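Local coordinates for fatty Acyl-Adenylate Ligase (Escherichia coli, PDB 3PBK), which belongs to the ANL family of AMP-binding enzymes and holds 5'-O-[(S)-(dodecanoyloxy)(hydroxy)phosphoryl]adenosine in this structure, at residues Phe383-Lys388 against Asp450-Val455. Numbering follows the deposited sequence.
Sequences FVNCGK and DGYLYV. With 1ZZ (5'-O-[(S)-(dodecanoyloxy)(hydroxy)phosphoryl]adenosine), chain C.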
loop_
_atom_site.group_PDB
_atom_site.type_symbol
_atom_site.label_atom_id
_atom_site.label_comp_id
_atom_site.label_asym_id
_atom_site.label_seq_id
_atom_site.Cartn_x
_atom_site.Cartn_y
_atom_site.Cartn_z
ATOM N N PHE A 383 19.742 -3.733 -4.746
ATOM C CA PHE A 383 18.315 -4.028 -4.842
ATOM C C PHE A 383 17.908 -5.167 -3.915
ATOM O O PHE A 383 18.676 -6.090 -3.686
ATOM C CB PHE A 383 17.919 -4.307 -6.294
ATOM C CG PHE A 383 18.027 -3.103 -7.173
ATOM C CD1 PHE A 383 17.104 -2.073 -7.073
ATOM C CD2 PHE A 383 19.068 -2.977 -8.079
ATOM C CE1 PHE A 383 17.210 -0.944 -7.870
ATOM C CE2 PHE A 383 19.183 -1.847 -8.880
ATOM C CZ PHE A 383 18.255 -0.834 -8.777
ATOM N N VAL A 384 16.708 -5.091 -3.362
ATOM C CA VAL A 384 16.280 -6.102 -2.409
ATOM C C VAL A 384 15.550 -7.262 -3.085
ATOM O O VAL A 384 14.708 -7.062 -3.951
ATOM C CB VAL A 384 15.419 -5.483 -1.294
ATOM C CG1 VAL A 384 14.887 -6.542 -0.362
ATOM C CG2 VAL A 384 16.231 -4.474 -0.521
ATOM N N ASN A 385 15.909 -8.480 -2.700
ATOM C CA ASN A 385 15.246 -9.686 -3.180
ATOM C C ASN A 385 13.801 -9.724 -2.687
ATOM O O ASN A 385 13.546 -9.749 -1.485
ATOM C CB ASN A 385 16.019 -10.917 -2.693
ATOM C CG ASN A 385 15.533 -12.212 -3.318
ATOM O OD1 ASN A 385 14.330 -12.477 -3.394
ATOM N ND2 ASN A 385 16.476 -13.043 -3.750
ATOM N N CYS A 386 12.861 -9.731 -3.624
ATOM C CA CYS A 386 11.440 -9.679 -3.293
ATOM C C CYS A 386 10.737 -11.008 -3.520
ATOM O O CYS A 386 9.516 -11.064 -3.548
ATOM C CB CYS A 386 10.738 -8.578 -4.087
ATOM S SG CYS A 386 11.144 -6.896 -3.537
ATOM N N GLY A 387 11.502 -12.079 -3.685
ATOM C CA GLY A 387 10.911 -13.403 -3.722
ATOM C C GLY A 387 10.706 -13.949 -5.116
ATOM O O GLY A 387 11.059 -13.297 -6.098
ATOM N N LYS A 388 10.152 -15.158 -5.197
ATOM C CA LYS A 388 9.810 -15.759 -6.484
ATOM C C LYS A 388 8.300 -15.776 -6.663
ATOM O O LYS A 388 7.555 -15.542 -5.708
ATOM C CB LYS A 388 10.328 -17.189 -6.583
ATOM C CG LYS A 388 11.813 -17.343 -6.383
ATOM C CD LYS A 388 12.244 -18.733 -6.815
ATOM C CE LYS A 388 13.658 -19.042 -6.389
ATOM N NZ LYS A 388 14.127 -20.273 -7.079
ATOM N N ASP A 450 17.942 -15.974 -10.730
ATOM C CA ASP A 450 17.609 -17.268 -10.142
ATOM C C ASP A 450 16.181 -17.237 -9.648
ATOM O O ASP A 450 15.888 -17.663 -8.536
ATOM C CB ASP A 450 18.573 -17.637 -9.014
ATOM C CG ASP A 450 20.032 -17.408 -9.403
ATOM O OD1 ASP A 450 20.395 -17.764 -10.555
ATOM O OD2 ASP A 450 20.811 -16.865 -8.569
ATOM N N GLY A 451 15.299 -16.697 -10.482
ATOM C CA GLY A 451 13.867 -16.792 -10.256
ATOM C C GLY A 451 13.303 -15.839 -9.229
ATOM O O GLY A 451 12.087 -15.798 -9.013
ATOM N N TYR A 452 14.193 -15.089 -8.588
ATOM C CA TYR A 452 13.795 -14.074 -7.634
ATOM C C TYR A 452 13.587 -12.740 -8.344
ATOM O O TYR A 452 14.325 -12.393 -9.262
ATOM C CB TYR A 452 14.863 -13.922 -6.559
ATOM C CG TYR A 452 15.010 -15.119 -5.650
ATOM C CD1 TYR A 452 13.971 -15.521 -4.813
ATOM C CD2 TYR A 452 16.201 -15.831 -5.606
ATOM C CE1 TYR A 452 14.116 -16.612 -3.972
ATOM C CE2 TYR A 452 16.355 -16.925 -4.771
ATOM C CZ TYR A 452 15.315 -17.308 -3.956
ATOM O OH TYR A 452 15.491 -18.394 -3.134
ATOM N N LEU A 453 12.578 -11.996 -7.911
ATOM C CA LEU A 453 12.264 -10.707 -8.506
ATOM C C LEU A 453 13.004 -9.574 -7.804
ATOM O O LEU A 453 13.023 -9.497 -6.580
ATOM C CB LEU A 453 10.757 -10.458 -8.431
ATOM C CG LEU A 453 10.190 -9.167 -9.026
ATOM C CD1 LEU A 453 10.480 -9.078 -10.516
ATOM C CD2 LEU A 453 8.702 -9.092 -8.770
ATOM N N TYR A 454 13.611 -8.689 -8.581
ATOM C CA TYR A 454 14.213 -7.497 -8.015
ATOM C C TYR A 454 13.501 -6.247 -8.514
ATOM O O TYR A 454 13.608 -5.887 -9.681
ATOM C CB TYR A 454 15.713 -7.470 -8.319
ATOM C CG TYR A 454 16.456 -8.496 -7.502
ATOM C CD1 TYR A 454 16.755 -9.742 -8.029
ATOM C CD2 TYR A 454 16.805 -8.245 -6.180
ATOM C CE1 TYR A 454 17.410 -10.705 -7.274
ATOM C CE2 TYR A 454 17.457 -9.202 -5.420
ATOM C CZ TYR A 454 17.757 -10.425 -5.976
ATOM O OH TYR A 454 18.412 -11.382 -5.247
ATOM N N VAL A 455 12.754 -5.593 -7.636
ATOM C CA VAL A 455 11.964 -4.446 -8.060
ATOM C C VAL A 455 12.805 -3.191 -7.963
ATOM O O VAL A 455 13.275 -2.845 -6.881
ATOM C CB VAL A 455 10.691 -4.256 -7.194
ATOM C CG1 VAL A 455 9.766 -3.251 -7.847
ATOM C CG2 VAL A 455 9.960 -5.583 -6.981
HETATM P P 1ZZ C . -0.519 -0.622 -4.018
HETATM C C1 1ZZ C . -0.749 -10.836 6.769
HETATM N N1 1ZZ C . 5.645 -1.355 -4.919
HETATM O O1 1ZZ C . 1.571 -1.681 -1.640
HETATM C C2 1ZZ C . -0.473 -10.615 5.306
HETATM N N2 1ZZ C . 6.018 -2.973 -3.450
HETATM O O2 1ZZ C . -0.341 -1.879 -2.964
HETATM C C3 1ZZ C . 0.114 -9.270 4.886
HETATM N N3 1ZZ C . 8.105 -1.025 -5.524
HETATM O O3 1ZZ C . -1.378 -0.881 -5.331
HETATM C C4 1ZZ C . 0.547 -9.192 3.410
HETATM N N4 1ZZ C . 9.562 -2.420 -4.381
HETATM O O4 1ZZ C . -1.098 0.459 -3.399
HETATM C C5 1ZZ C . 1.523 -8.127 2.899
HETATM N N5 1ZZ C . 8.684 -4.039 -2.785
HETATM O O5 1ZZ C . 0.938 -0.220 -4.532
HETATM C C6 1ZZ C . 1.324 -7.833 1.434
HETATM O O6 1ZZ C . 3.627 -0.376 -5.248
HETATM C C7 1ZZ C . 2.490 -7.489 0.544
HETATM O O7 1ZZ C . 5.386 0.043 -8.283
HETATM C C8 1ZZ C . 2.214 -6.579 -0.631
HETATM O O8 1ZZ C . 3.132 -1.695 -8.538
HETATM C C9 1ZZ C . 3.028 -5.288 -0.804
HETATM C C10 1ZZ C . 2.337 -3.981 -1.103
HETATM C C11 1ZZ C . 1.145 -3.774 -1.931
HETATM C C12 1ZZ C . 0.889 -2.390 -2.305
HETATM C C13 1ZZ C . 1.270 -0.687 -5.815
HETATM C C14 1ZZ C . 2.681 -0.384 -6.335
HETATM C C15 1ZZ C . 3.500 -1.297 -7.265
HETATM C C16 1ZZ C . 4.811 -0.635 -7.197
HETATM C C17 1ZZ C . 4.948 -0.341 -5.742
HETATM C C18 1ZZ C . 5.061 -2.197 -4.067
HETATM C C19 1ZZ C . 7.248 -2.576 -3.978
HETATM C C20 1ZZ C . 7.053 -1.612 -4.844
HETATM C C21 1ZZ C . 9.359 -1.466 -5.249
HETATM C C22 1ZZ C . 8.474 -3.000 -3.713
#
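Leu453 is bonded through both backbone polar atoms to segment 383-388. Leu453 O accepts from Cys386 N at 3.0 Å, and Leu453 N donates to Gly387 O at 2.7 Å. The segments run 121° apart end to end, and the two bonds join them at Cys386, Gly387 and Leu453. Asn385 opens an Asx turn. Asn385 OD1 accepts from Gly387 N at 2.9 Å, in the carbonyl plane, which limits the rotation of the amide. With CG anti to the backbone N (chi1 -171°), that amide reaches Tyr452, and ND2 lies over one face of the ring. Lys388 CE lies over the opposite face, toward the rim. The Lys388 chain is extended beyond CG, and CE makes a CH-pi contact 3.6 Å from the Tyr452 ring centroid. NZ adds a cation-pi contact over the same face. The Tyr454 ring packs beside Asn385. Further along, Cys386 SG meets Val455 CG2 at 3.9 Å. Both residues also line the ligand pocket: Val455 CG1 approaches C21 of the adenine, and Cys386 SG lies 3.8 Å from 1ZZ N5. The contact thus ties strand 452-458 to residues 385-388 and forms part of the adenine-side pocket wall of this ANL-family ligase.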